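Local coordinates for protein lysine/ornithine decarboxylase (Vibrio vulnificus, PDB 2PLJ) that catalyses the decarboxylation of lysine and ornithine with a pyridoxal phosphate cofactor, ornithine giving the diamine putrescine, at residues Glu51-Pro56 with Gln403-Asn408; Cys62-Gln67 with Ala297-Ser302; Val92-Leu97 with Ala102-Ala107; Val215-Thr220 with Pro291-Cys296; Asn223-Ala228 with Asp268-Pro273. All coordinates share one frame; numbering follows the deposited sequence. Where two conformers were deposited one is given.

How the contacts relate
Contact 4 forms part of the ligand site: residues 215-220 and 291-296 close on the phosphate of the bound cofactor-putrescine adduct. Contact 5 packs two helices beside it, centres 13 Å apart, and meets it where Thr-219 O lies 3.2 Å from Phe-270 CZ. Contact 2, 14 Å from contact 4 between centres, carries the chain from helix 293-296 into strand 300-312 of the beta domain. Contact 3 lies within the barrel wall and touches contact 2 through Ile-65 CG2 and Leu-97 CD2, 3.6 Å apart. Contact 1 is remotest from contact 5, about 38 Å between centres, and joins contact 2 by a backbone bond, Cys-62 N to Leu-407 O, 2.9 Å.

Contact 1 of 5, residues Glu51-Pro56 with Gln403-Asn408; sequences EQFGAP and QTIALN
Gln-403 opens the strand by giving its backbone N-H to Pro-56 O, 3.2 Å from N to O; Gly-54, with positive phi, has turned the chain out of helix 40-53, and a cis peptide precedes Pro-56, just before strand 57-61. With CG anti to the backbone N (chi1 -173°) and the chain extended beyond, the Gln-403 amide carries NE2 to a water at 2.8 Å. That water also donates to Phe-53 O, 3.0 Å away, so a long polar side chain suits this place: it reaches, through the water, the carbonyl of the last helical residue. The other amide atom, OE1, bonds to Gln-25. Two residues on, Ile-405 sets CD1 over the centre of the Phe-53 ring, 3.8 Å from the centroid and 13° off its normal, a CH-pi contact. The opposite face takes Gln-52 CG, leaving the ring sandwiched between aliphatic groups. A helix thus packs on the mixed sheet of the beta domain, where strands 57-61 and 403-407 run parallel.

Contact 2 of 5, residues Cys62-Gln67 with Ala297-Ser302; sequences CDVIRQ and APAVTS
This is an apolar helix-to-loop contact at the junction of the two domains, where the start of helix 62-75 in the barrel domain rests on the turn that leads from helix 293-296 into strand 300-312 of the beta domain. The meeting is close, with the CA atoms of Val-64 and Ala-299 only 5.0 Å apart. Val-64 does much of the touching through CG1, held anti to its own N (chi1 175°): this methyl lies 3.5 Å from Ala-299 CA and also reaches Pro-298 CB at 3.9 Å. Ile-65 comes in from the next position on the helix, sending CD1 to within 3.4 Å of Ala-299 CB, tighter than ordinary van der Waals contact. The methyl of Ala-299 is therefore wedged between two branched side chains, and its small size suits a backbone approach as near as this. Away from the interface, Arg-66 NH2 forms a salt bridge with Asp-63 OD1 at 2.7 Å, the oxygen lying in the guanidinium plane; the same arginine also bonds to the carbonyls of Asn-408 and Glu-409, tying the helix to the C-terminal tail. No hydrogen bond crosses between 62-67 and 297-302, which implies that their fit rests on shape and apolar burial, while the Arg-66 and Asp-63 charges pair away from the contact.

Contact 3 of 5, residues Val92-Leu97 with Ala102-Ala107; sequences VVVRTL and ASFDLA
The Phe-104 ring meets helix 91-100 obliquely, with its outer atoms CZ and CE1 leading. CZ lies 3.5 Å from the carbonyl oxygen of Val-94 and 4.0 Å from Leu-97 CB, while CE1 is 4.1 Å from Val-94 CG1. The torsion about CA-CB (chi1 -62°) puts the ring anti to its carbonyl carbon, and the CA-CB bond itself aims at the helix, so a large flat side chain spans the gap from strand to helix. Nearer the connection the backbones close up, and Ala-102 fits there because its methyl is small: CB sits 3.8 Å from Leu-97 CB. Its N donates to Leu-97 O at 2.9 Å. Together these contacts fasten the helix to the following strand in the beta-alpha-beta unit 79-84, 91-100, 103-106, a repeating step of the TIM barrel. Asp-105, next to Phe-104 in the strand, touches the bound P3T. Chemically, one backbone bond fixes the short turn, while the ring packs on a helix carbonyl as well as on side-chain carbons of Val-94 and Leu-97.

Contact 4 of 5, residues Val215-Thr220 with Pro291-Cys296; sequences VGSQTT and PGRFIC. With P3T ((4-{[(4-aminobutyl)amino]methyl}-5-hydroxy-6-methylpyridin-3-yl)methyl dihydrogen phosphate), chain D.
The phosphate-binding end of the pyridoxal phosphate site is built here, with Ser-217 and the backbone of Gly-292 and Arg-293 grasping the phosphate of the putrescine adduct P3T. Ser-217 OG, anti to its own N (chi1 -166°), donates to phosphate oxygen OAC at 2.5 Å. Arg-293 grips that same hydroxyl oxygen side-on with two nitrogens, NH2 at 2.8 Å from Ser-217 OG and NE at 3.3 Å, both nearly in the guanidinium plane. From the start of helix 293-296, two successive backbone N-H groups reach the phosphate: Gly-292 N to OAE at 2.8 Å and Arg-293 N to OAF at 2.7 Å. Glycine suits its place because a CB there would clash with OAF. A water takes the N-H of Gln-218 and donates to OAC. Gln-218 CB lies over one guanidinium face and its OE1 comes 3.3 Å from Arg-293 CD, the side chains crossing at about a right angle, while NE2 bonds to Val-258 O. Arg-293 NH2 also pairs with Asp-334, and NH1 with Tyr-260 OH. With its hydroxyl hydrogen given to the phosphate, Ser-217 OG serves as acceptor for the arginine; this relay, joined to N-H groups at a helix start, probably steadies the phosphate's negative charge.

Contact 5 of 5, residues Asn223-Ala228 with Asp268-Pro273; sequences NKYVEA and DQFCAP
Tyr-225 reaches from helix 223-241 to Phe-270 of helix 267-278. Its CB points toward the partner helix, and the ring follows with chi1 -64°, which sets CG anti to the carbonyl carbon. Along one side of the ring CD2 comes within 4.1 Å of Phe-270 CE2, and CE2 within 3.6 Å of Phe-270 CZ. The OH at the tip passes beyond to bond with Gly-254 O, so tyrosine suits a place that is apolar along the ring and polar at its end. Its ring also meets that of Phe-256, the planes about 10° apart. The Phe-270 ring, turned 78° from that of Tyr-225, offers its edge to Tyr-225 CE2. One residue along, Val-226 CG2 lies 3.6 Å from Pro-273 O and 3.8 Å from Pro-273 CB. Proline, lacking an N-H, fits the kink where helix 267-278 loses a bond to the turn before. Without a hydrogen bond between the two segments, these neighbouring barrel helices are joined by dispersion and apolar burial, with the hydroxyl of Tyr-225 adding a hydrogen bond to Gly-254 O.

Contact 1 of 5, residues Glu51-Pro56 with Gln403-Asn408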
# COMPACT_ATOMS: atom_id res chain seq x y z
N GLU A 51 -9.68 21.20 13.56
CA GLU A 51 -10.04 21.53 14.95
C GLU A 51 -11.04 20.52 15.51
O GLU A 51 -10.89 20.07 16.64
CB GLU A 51 -10.64 22.93 15.03
CG GLU A 51 -11.19 23.29 16.41
CD GLU A 51 -11.16 24.77 16.67
OE1 GLU A 51 -10.25 25.44 16.12
OE2 GLU A 51 -12.03 25.26 17.44
N GLN A 52 -12.01 20.14 14.69
CA GLN A 52 -13.06 19.22 15.12
C GLN A 52 -12.59 17.76 15.16
O GLN A 52 -12.83 17.06 16.15
CB GLN A 52 -14.31 19.40 14.24
CG GLN A 52 -15.43 18.39 14.46
CD GLN A 52 -16.24 18.63 15.73
OE1 GLN A 52 -16.14 19.69 16.36
NE2 GLN A 52 -17.06 17.65 16.09
N PHE A 53 -11.92 17.32 14.09
CA PHE A 53 -11.64 15.90 13.87
C PHE A 53 -10.18 15.51 14.00
O PHE A 53 -9.88 14.34 14.21
CB PHE A 53 -12.13 15.46 12.47
CG PHE A 53 -13.58 15.73 12.21
CD1 PHE A 53 -13.96 16.72 11.32
CD2 PHE A 53 -14.58 15.03 12.88
CE1 PHE A 53 -15.29 17.00 11.06
CE2 PHE A 53 -15.92 15.29 12.63
CZ PHE A 53 -16.28 16.28 11.73
N GLY A 54 -9.28 16.49 13.87
CA GLY A 54 -7.85 16.20 13.96
C GLY A 54 -7.33 15.65 12.63
O GLY A 54 -8.09 15.09 11.84
N ALA A 55 -6.04 15.79 12.41
CA ALA A 55 -5.40 15.42 11.15
C ALA A 55 -4.71 14.06 11.25
O ALA A 55 -4.38 13.62 12.35
CB ALA A 55 -4.38 16.51 10.76
N PRO A 56 -4.47 13.39 10.12
CA PRO A 56 -4.83 13.82 8.76
C PRO A 56 -6.28 13.48 8.38
O PRO A 56 -6.89 12.58 8.98
CB PRO A 56 -3.85 13.03 7.87
CG PRO A 56 -3.60 11.76 8.63
CD PRO A 56 -3.78 12.08 10.12
N GLN A 403 -8.79 10.09 8.24
CA GLN A 403 -10.24 9.94 8.35
C GLN A 403 -10.90 10.71 7.22
O GLN A 403 -10.60 11.88 6.98
CB GLN A 403 -10.72 10.48 9.70
CG GLN A 403 -12.20 10.18 9.93
CD GLN A 403 -12.75 10.60 11.27
OE1 GLN A 403 -13.88 10.26 11.60
NE2 GLN A 403 -11.95 11.34 12.07
N THR A 404 -11.84 10.06 6.53
CA THR A 404 -12.61 10.74 5.51
C THR A 404 -13.83 11.44 6.13
O THR A 404 -14.58 10.84 6.90
CB THR A 404 -13.03 9.76 4.38
OG1 THR A 404 -11.86 9.31 3.67
CG2 THR A 404 -13.96 10.42 3.37
N ILE A 405 -14.02 12.71 5.79
CA ILE A 405 -15.18 13.47 6.26
C ILE A 405 -16.08 13.74 5.05
O ILE A 405 -15.66 14.42 4.12
CB ILE A 405 -14.79 14.81 6.92
CG1 ILE A 405 -13.70 14.62 8.00
CG2 ILE A 405 -16.05 15.47 7.49
CD1 ILE A 405 -14.11 13.66 9.10
N ALA A 406 -17.31 13.20 5.07
CA ALA A 406 -18.20 13.31 3.90
C ALA A 406 -19.11 14.52 4.10
O ALA A 406 -19.83 14.62 5.13
CB ALA A 406 -19.05 12.04 3.73
N LEU A 407 -19.09 15.40 3.10
CA LEU A 407 -19.85 16.65 3.10
C LEU A 407 -20.88 16.73 1.97
O LEU A 407 -20.67 16.19 0.87
CB LEU A 407 -18.88 17.84 2.95
CG LEU A 407 -17.60 17.85 3.80
CD1 LEU A 407 -16.61 18.90 3.30
CD2 LEU A 407 -17.98 18.11 5.22
N ASN A 408 -22.00 17.41 2.26
CA ASN A 408 -22.95 17.79 1.20
C ASN A 408 -23.66 16.63 0.53
O ASN A 408 -24.14 16.77 -0.61
CB ASN A 408 -22.29 18.70 0.13
CG ASN A 408 -21.65 19.93 0.72
OD1 ASN A 408 -22.18 20.54 1.67
ND2 ASN A 408 -20.48 20.31 0.20
O HOH W 1 -9.21 12.01 12.39

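Contact 2 of 5, residues Cys62-Gln67 with Ala297-Ser302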
# COMPACT_ATOMS: atom_id res chain seq x y z
N CYS A 62 -19.58 15.78 -1.78
CA CYS A 62 -20.57 15.10 -2.66
C CYS A 62 -21.09 15.96 -3.82
O CYS A 62 -21.58 15.43 -4.81
CB CYS A 62 -21.76 14.59 -1.85
SG CYS A 62 -21.20 13.29 -0.69
N ASP A 63 -21.01 17.28 -3.68
CA ASP A 63 -21.39 18.17 -4.80
C ASP A 63 -20.49 17.91 -6.00
O ASP A 63 -20.92 17.94 -7.16
CB ASP A 63 -21.26 19.64 -4.36
CG ASP A 63 -22.37 20.09 -3.43
OD1 ASP A 63 -23.51 19.54 -3.49
OD2 ASP A 63 -22.11 21.05 -2.68
N VAL A 64 -19.22 17.62 -5.73
CA VAL A 64 -18.25 17.41 -6.82
C VAL A 64 -18.49 16.04 -7.45
O VAL A 64 -18.43 15.89 -8.66
CB VAL A 64 -16.79 17.59 -6.34
CG1 VAL A 64 -15.79 17.23 -7.46
CG2 VAL A 64 -16.56 19.05 -5.88
N ILE A 65 -18.84 15.04 -6.63
CA ILE A 65 -19.27 13.72 -7.15
C ILE A 65 -20.41 13.93 -8.18
O ILE A 65 -20.35 13.43 -9.31
CB ILE A 65 -19.74 12.78 -5.99
CG1 ILE A 65 -18.57 12.43 -5.02
CG2 ILE A 65 -20.41 11.50 -6.58
CD1 ILE A 65 -17.35 11.71 -5.67
N ARG A 66 -21.43 14.67 -7.77
CA ARG A 66 -22.55 14.95 -8.69
C ARG A 66 -22.11 15.75 -9.93
O ARG A 66 -22.51 15.43 -11.06
CB ARG A 66 -23.68 15.65 -7.95
CG ARG A 66 -24.43 14.73 -6.98
CD ARG A 66 -25.61 15.49 -6.36
NE ARG A 66 -25.14 16.45 -5.36
CZ ARG A 66 -25.05 16.20 -4.06
NH1 ARG A 66 -25.44 15.01 -3.57
NH2 ARG A 66 -24.61 17.14 -3.25
N GLN A 67 -21.33 16.81 -9.72
CA GLN A 67 -20.81 17.61 -10.85
C GLN A 67 -20.10 16.77 -11.89
O GLN A 67 -20.31 16.93 -13.12
CB GLN A 67 -19.83 18.65 -10.33
CG GLN A 67 -20.52 19.83 -9.67
CD GLN A 67 -19.57 20.67 -8.84
OE1 GLN A 67 -18.37 20.78 -9.17
NE2 GLN A 67 -20.09 21.26 -7.76
N ALA A 297 -12.06 11.44 -8.41
CA ALA A 297 -10.75 12.07 -8.13
C ALA A 297 -10.84 13.54 -7.63
O ALA A 297 -10.19 13.89 -6.64
CB ALA A 297 -9.78 11.95 -9.34
N PRO A 298 -11.60 14.41 -8.33
CA PRO A 298 -11.63 15.85 -7.95
C PRO A 298 -12.40 16.13 -6.67
O PRO A 298 -12.35 17.26 -6.15
CB PRO A 298 -12.35 16.49 -9.13
CG PRO A 298 -12.19 15.50 -10.29
CD PRO A 298 -12.33 14.17 -9.59
N ALA A 299 -13.10 15.13 -6.17
CA ALA A 299 -14.06 15.33 -5.08
C ALA A 299 -13.43 15.28 -3.69
O ALA A 299 -14.13 15.54 -2.68
CB ALA A 299 -15.21 14.31 -5.19
N VAL A 300 -12.14 14.98 -3.60
CA VAL A 300 -11.51 14.81 -2.29
C VAL A 300 -10.30 15.73 -2.17
O VAL A 300 -9.50 15.84 -3.10
CB VAL A 300 -11.12 13.32 -2.00
CG1 VAL A 300 -10.34 13.18 -0.68
CG2 VAL A 300 -12.37 12.40 -2.03
N THR A 301 -10.18 16.38 -1.02
CA THR A 301 -9.03 17.22 -0.68
C THR A 301 -8.35 16.62 0.54
O THR A 301 -9.03 16.34 1.53
CB THR A 301 -9.55 18.62 -0.32
OG1 THR A 301 -10.28 19.14 -1.44
CG2 THR A 301 -8.36 19.57 0.01
N SER A 302 -7.03 16.42 0.49
CA SER A 302 -6.34 15.83 1.65
C SER A 302 -5.81 16.94 2.53
O SER A 302 -5.48 18.02 2.04
CB SER A 302 -5.19 14.92 1.22
OG SER A 302 -4.19 15.67 0.50

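Contact 3 of 5, residues Val92-Leu97 with Ala102-Ala107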
# COMPACT_ATOMS: atom_id res chain seq x y z
N VAL A 92 -20.87 6.58 1.00
CA VAL A 92 -21.50 7.89 0.69
C VAL A 92 -21.44 8.21 -0.81
O VAL A 92 -22.41 8.70 -1.38
CB VAL A 92 -20.88 9.01 1.52
CG1 VAL A 92 -21.43 10.37 1.03
CG2 VAL A 92 -21.28 8.82 2.99
N VAL A 93 -20.33 7.86 -1.44
CA VAL A 93 -20.20 8.03 -2.90
C VAL A 93 -21.26 7.15 -3.62
O VAL A 93 -21.93 7.60 -4.58
CB VAL A 93 -18.76 7.75 -3.38
CG1 VAL A 93 -18.72 7.71 -4.92
CG2 VAL A 93 -17.77 8.82 -2.78
N VAL A 94 -21.37 5.90 -3.18
CA VAL A 94 -22.37 4.98 -3.74
C VAL A 94 -23.79 5.56 -3.60
O VAL A 94 -24.56 5.61 -4.59
CB VAL A 94 -22.25 3.57 -3.10
CG1 VAL A 94 -23.38 2.66 -3.57
CG2 VAL A 94 -20.91 2.94 -3.51
N ARG A 95 -24.16 5.96 -2.37
CA ARG A 95 -25.49 6.55 -2.14
C ARG A 95 -25.74 7.79 -3.01
O ARG A 95 -26.83 7.94 -3.61
CB ARG A 95 -25.71 6.91 -0.67
CG ARG A 95 -25.86 5.70 0.24
CD ARG A 95 -26.60 6.08 1.53
NE ARG A 95 -25.90 7.14 2.26
CZ ARG A 95 -25.04 6.92 3.25
NH1 ARG A 95 -24.74 5.67 3.61
NH2 ARG A 95 -24.48 7.96 3.88
N THR A 96 -24.74 8.66 -3.07
CA THR A 96 -24.85 9.94 -3.82
C THR A 96 -25.14 9.65 -5.30
O THR A 96 -26.02 10.24 -5.93
CB THR A 96 -23.55 10.78 -3.64
OG1 THR A 96 -23.44 11.26 -2.29
CG2 THR A 96 -23.53 11.97 -4.63
N LEU A 97 -24.37 8.72 -5.85
CA LEU A 97 -24.50 8.31 -7.27
C LEU A 97 -25.79 7.56 -7.55
O LEU A 97 -26.46 7.80 -8.56
CB LEU A 97 -23.27 7.51 -7.66
CG LEU A 97 -22.02 8.37 -7.78
CD1 LEU A 97 -20.87 7.39 -7.99
CD2 LEU A 97 -22.12 9.45 -8.93
N ALA A 102 -27.04 6.88 -11.30
CA ALA A 102 -25.90 6.11 -11.79
C ALA A 102 -26.14 4.62 -11.69
O ALA A 102 -26.95 4.17 -10.88
CB ALA A 102 -24.62 6.46 -11.01
N SER A 103 -25.38 3.86 -12.50
CA SER A 103 -25.25 2.42 -12.31
C SER A 103 -23.83 2.16 -11.72
O SER A 103 -23.10 3.14 -11.41
CB SER A 103 -25.47 1.69 -13.64
OG SER A 103 -26.79 1.91 -14.12
N PHE A 104 -23.47 0.89 -11.55
CA PHE A 104 -22.22 0.54 -10.81
C PHE A 104 -21.49 -0.62 -11.46
O PHE A 104 -22.11 -1.51 -12.07
CB PHE A 104 -22.58 0.21 -9.35
CG PHE A 104 -23.18 1.39 -8.64
CD1 PHE A 104 -22.36 2.41 -8.13
CD2 PHE A 104 -24.57 1.56 -8.62
CE1 PHE A 104 -22.93 3.55 -7.51
CE2 PHE A 104 -25.14 2.70 -8.03
CZ PHE A 104 -24.31 3.69 -7.47
N ASP A 105 -20.19 -0.56 -11.31
CA ASP A 105 -19.26 -1.54 -11.82
C ASP A 105 -18.53 -2.12 -10.61
O ASP A 105 -17.87 -1.39 -9.86
CB ASP A 105 -18.27 -0.86 -12.76
CG ASP A 105 -17.11 -1.75 -13.13
OD1 ASP A 105 -17.32 -2.99 -13.15
OD2 ASP A 105 -16.02 -1.21 -13.45
N LEU A 106 -18.71 -3.43 -10.40
CA LEU A 106 -18.22 -4.20 -9.24
C LEU A 106 -17.10 -5.15 -9.69
O LEU A 106 -17.14 -5.67 -10.79
CB LEU A 106 -19.37 -5.06 -8.67
CG LEU A 106 -20.71 -4.34 -8.45
CD1 LEU A 106 -21.69 -5.37 -7.89
CD2 LEU A 106 -20.56 -3.12 -7.54
N ALA A 107 -16.13 -5.38 -8.83
CA ALA A 107 -15.02 -6.26 -9.17
C ALA A 107 -14.81 -7.42 -8.20
O ALA A 107 -14.07 -8.35 -8.53
CB ALA A 107 -13.77 -5.43 -9.24

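Contact 4 of 5, residues Val215-Thr220 with Pro291-Cys296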
# COMPACT_ATOMS: atom_id res chain seq x y z
N VAL A 215 -9.25 0.81 -22.07
CA VAL A 215 -8.02 1.29 -22.74
C VAL A 215 -6.90 1.67 -21.76
O VAL A 215 -5.75 1.92 -22.18
CB VAL A 215 -8.30 2.42 -23.77
CG1 VAL A 215 -9.22 1.89 -24.91
CG2 VAL A 215 -8.90 3.64 -23.15
N GLY A 216 -7.23 1.71 -20.48
CA GLY A 216 -6.24 2.08 -19.45
C GLY A 216 -6.61 3.35 -18.68
O GLY A 216 -7.34 4.23 -19.16
N SER A 217 -6.10 3.46 -17.46
CA SER A 217 -6.50 4.58 -16.61
C SER A 217 -5.75 5.88 -16.99
O SER A 217 -4.60 5.83 -17.49
CB SER A 217 -6.32 4.20 -15.12
OG SER A 217 -7.00 5.12 -14.26
N GLN A 218 -6.42 7.03 -16.79
CA GLN A 218 -5.88 8.37 -17.13
C GLN A 218 -5.40 8.37 -18.59
O GLN A 218 -4.25 8.67 -18.88
CB GLN A 218 -4.79 8.80 -16.13
CG GLN A 218 -4.30 10.25 -16.24
CD GLN A 218 -5.32 11.31 -15.80
OE1 GLN A 218 -6.45 11.01 -15.37
NE2 GLN A 218 -4.89 12.57 -15.86
N THR A 219 -6.28 7.94 -19.48
CA THR A 219 -5.99 7.95 -20.92
C THR A 219 -6.22 9.36 -21.42
O THR A 219 -7.33 9.89 -21.28
CB THR A 219 -6.92 6.97 -21.66
OG1 THR A 219 -6.51 5.63 -21.37
CG2 THR A 219 -6.84 7.19 -23.19
N THR A 220 -5.20 9.95 -22.04
CA THR A 220 -5.27 11.35 -22.45
C THR A 220 -5.58 11.51 -23.94
O THR A 220 -5.93 12.61 -24.39
CB THR A 220 -4.00 12.11 -22.07
OG1 THR A 220 -2.85 11.43 -22.61
CG2 THR A 220 -3.91 12.25 -20.52
N PRO A 291 -16.75 4.50 -15.68
CA PRO A 291 -15.86 5.55 -15.20
C PRO A 291 -15.59 5.37 -13.70
O PRO A 291 -16.51 5.04 -12.92
CB PRO A 291 -16.66 6.84 -15.46
CG PRO A 291 -18.15 6.39 -15.37
CD PRO A 291 -18.11 4.99 -15.98
N GLY A 292 -14.33 5.56 -13.30
CA GLY A 292 -13.97 5.59 -11.87
C GLY A 292 -13.38 6.94 -11.52
O GLY A 292 -14.08 7.83 -10.98
N ARG A 293 -12.10 7.09 -11.88
CA ARG A 293 -11.32 8.27 -11.52
C ARG A 293 -12.04 9.57 -11.85
O ARG A 293 -12.00 10.53 -11.08
CB ARG A 293 -9.98 8.23 -12.26
CG ARG A 293 -9.03 9.38 -11.89
CD ARG A 293 -7.79 9.40 -12.84
NE ARG A 293 -7.09 8.12 -12.94
CZ ARG A 293 -6.07 7.74 -12.15
NH1 ARG A 293 -5.64 8.54 -11.16
NH2 ARG A 293 -5.48 6.56 -12.34
N PHE A 294 -12.68 9.62 -13.03
CA PHE A 294 -13.26 10.90 -13.44
C PHE A 294 -14.31 11.40 -12.45
O PHE A 294 -14.42 12.59 -12.17
CB PHE A 294 -13.86 10.80 -14.86
CG PHE A 294 -14.33 12.13 -15.40
CD1 PHE A 294 -13.43 12.98 -16.06
CD2 PHE A 294 -15.65 12.56 -15.17
CE1 PHE A 294 -13.85 14.24 -16.51
CE2 PHE A 294 -16.10 13.81 -15.64
CZ PHE A 294 -15.21 14.65 -16.31
N ILE A 295 -15.05 10.46 -11.87
CA ILE A 295 -16.12 10.83 -10.96
C ILE A 295 -15.60 11.22 -9.57
O ILE A 295 -16.07 12.22 -8.99
CB ILE A 295 -17.20 9.69 -10.88
CG1 ILE A 295 -18.01 9.68 -12.20
CG2 ILE A 295 -18.21 9.92 -9.73
CD1 ILE A 295 -18.88 8.45 -12.34
N CYS A 296 -14.65 10.44 -9.04
CA CYS A 296 -14.22 10.63 -7.63
C CYS A 296 -12.98 11.47 -7.44
O CYS A 296 -12.84 12.12 -6.42
CB CYS A 296 -14.05 9.29 -6.89
SG CYS A 296 -12.91 8.18 -7.69
OAE P3T D . -12.06 5.38 -14.94
PAU P3T D . -10.76 4.72 -14.32
OAF P3T D . -10.74 4.93 -12.73
OAC P3T D . -9.45 5.14 -14.96
OAP P3T D . -10.82 3.11 -14.45
CAM P3T D . -11.95 2.38 -13.80
CAS P3T D . -11.86 0.94 -14.32
CAH P3T D . -12.93 0.57 -15.14
NAO P3T D . -12.97 -0.65 -15.67
CAQ P3T D . -12.01 -1.54 -15.48
CAA P3T D . -12.11 -2.93 -16.16
CAR P3T D . -10.88 -1.22 -14.69
OAD P3T D . -9.93 -2.15 -14.50
CAT P3T D . -10.79 0.06 -14.10
CAG P3T D . -9.68 0.36 -13.25
NAN P3T D . -8.54 -0.29 -13.39
CAL P3T D . -7.30 -0.12 -12.56
CAK P3T D . -6.90 1.35 -12.38
CAJ P3T D . -5.66 1.34 -11.43
CAI P3T D . -5.16 2.76 -11.17
NAB P3T D . -3.86 2.77 -10.45
O HOH W 2 -8.82 7.69 -15.44

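Contact 5 of 5, residues Asn223-Ala228 with Asp268-Pro273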
# COMPACT_ATOMS: atom_id res chain seq x y z
N ASN A 223 -8.32 8.79 -29.14
CA ASN A 223 -8.21 7.88 -30.28
C ASN A 223 -8.10 6.40 -29.87
O ASN A 223 -8.51 5.53 -30.62
CB ASN A 223 -7.05 8.26 -31.21
CG ASN A 223 -7.08 7.49 -32.53
OD1 ASN A 223 -8.09 7.51 -33.24
ND2 ASN A 223 -5.98 6.83 -32.87
N LYS A 224 -7.58 6.13 -28.67
CA LYS A 224 -7.60 4.76 -28.11
C LYS A 224 -9.01 4.19 -28.07
O LYS A 224 -9.24 3.02 -28.49
CB LYS A 224 -6.96 4.69 -26.72
CG LYS A 224 -5.48 5.05 -26.74
CD LYS A 224 -4.82 4.66 -25.44
CE LYS A 224 -3.36 5.06 -25.47
NZ LYS A 224 -2.68 4.78 -24.17
N TYR A 225 -9.96 4.99 -27.59
CA TYR A 225 -11.37 4.59 -27.58
C TYR A 225 -11.92 4.37 -28.98
O TYR A 225 -12.61 3.37 -29.25
CB TYR A 225 -12.23 5.61 -26.84
CG TYR A 225 -11.90 5.73 -25.36
CD1 TYR A 225 -12.58 4.98 -24.39
CD2 TYR A 225 -10.90 6.61 -24.93
CE1 TYR A 225 -12.28 5.09 -22.99
CE2 TYR A 225 -10.58 6.74 -23.55
CZ TYR A 225 -11.28 6.00 -22.60
OH TYR A 225 -10.95 6.13 -21.29
N VAL A 226 -11.65 5.33 -29.85
CA VAL A 226 -12.14 5.26 -31.23
C VAL A 226 -11.70 3.95 -31.91
O VAL A 226 -12.53 3.25 -32.48
CB VAL A 226 -11.66 6.49 -32.04
CG1 VAL A 226 -12.11 6.38 -33.49
CG2 VAL A 226 -12.20 7.78 -31.38
N GLU A 227 -10.41 3.63 -31.84
CA GLU A 227 -9.88 2.43 -32.51
C GLU A 227 -10.51 1.17 -31.93
O GLU A 227 -10.84 0.24 -32.69
CB GLU A 227 -8.36 2.32 -32.41
CG GLU A 227 -7.55 3.42 -33.11
CD GLU A 227 -6.06 3.06 -33.24
OE1 GLU A 227 -5.54 2.33 -32.36
OE2 GLU A 227 -5.41 3.53 -34.20
N ALA A 228 -10.66 1.14 -30.60
CA ALA A 228 -11.30 0.02 -29.91
C ALA A 228 -12.75 -0.14 -30.36
O ALA A 228 -13.20 -1.25 -30.62
CB ALA A 228 -11.22 0.21 -28.37
N ASP A 268 -15.97 17.15 -22.67
CA ASP A 268 -16.79 17.22 -23.92
C ASP A 268 -15.96 16.98 -25.16
O ASP A 268 -16.35 16.19 -26.05
CB ASP A 268 -17.54 18.54 -24.11
CG ASP A 268 -18.50 18.83 -23.01
OD1 ASP A 268 -18.98 17.87 -22.38
OD2 ASP A 268 -18.80 20.03 -22.80
N GLN A 269 -14.81 17.66 -25.23
CA GLN A 269 -13.90 17.56 -26.37
C GLN A 269 -13.30 16.16 -26.45
O GLN A 269 -13.19 15.59 -27.56
CB GLN A 269 -12.80 18.60 -26.27
CG GLN A 269 -13.28 20.01 -26.50
CD GLN A 269 -12.25 21.02 -26.06
OE1 GLN A 269 -11.03 20.78 -26.17
NE2 GLN A 269 -12.72 22.15 -25.54
N PHE A 270 -12.94 15.62 -25.28
CA PHE A 270 -12.44 14.26 -25.17
C PHE A 270 -13.41 13.26 -25.74
O PHE A 270 -13.00 12.40 -26.52
CB PHE A 270 -12.14 13.91 -23.71
CG PHE A 270 -11.38 12.63 -23.54
CD1 PHE A 270 -9.97 12.64 -23.53
CD2 PHE A 270 -12.06 11.42 -23.35
CE1 PHE A 270 -9.25 11.47 -23.33
CE2 PHE A 270 -11.36 10.24 -23.14
CZ PHE A 270 -9.95 10.25 -23.12
N CYS A 271 -14.69 13.40 -25.40
CA CYS A 271 -15.70 12.39 -25.79
C CYS A 271 -16.27 12.56 -27.20
O CYS A 271 -16.92 11.65 -27.70
CB CYS A 271 -16.82 12.33 -24.76
SG CYS A 271 -16.21 11.71 -23.15
N ALA A 272 -16.08 13.75 -27.78
CA ALA A 272 -16.55 14.05 -29.15
C ALA A 272 -16.22 12.93 -30.16
O ALA A 272 -17.15 12.39 -30.80
CB ALA A 272 -16.01 15.44 -29.62
N PRO A 273 -14.92 12.56 -30.33
CA PRO A 273 -14.60 11.47 -31.28
C PRO A 273 -15.13 10.11 -30.85
O PRO A 273 -15.42 9.27 -31.71
CB PRO A 273 -13.06 11.44 -31.32
CG PRO A 273 -12.58 12.27 -30.21
CD PRO A 273 -13.71 13.14 -29.72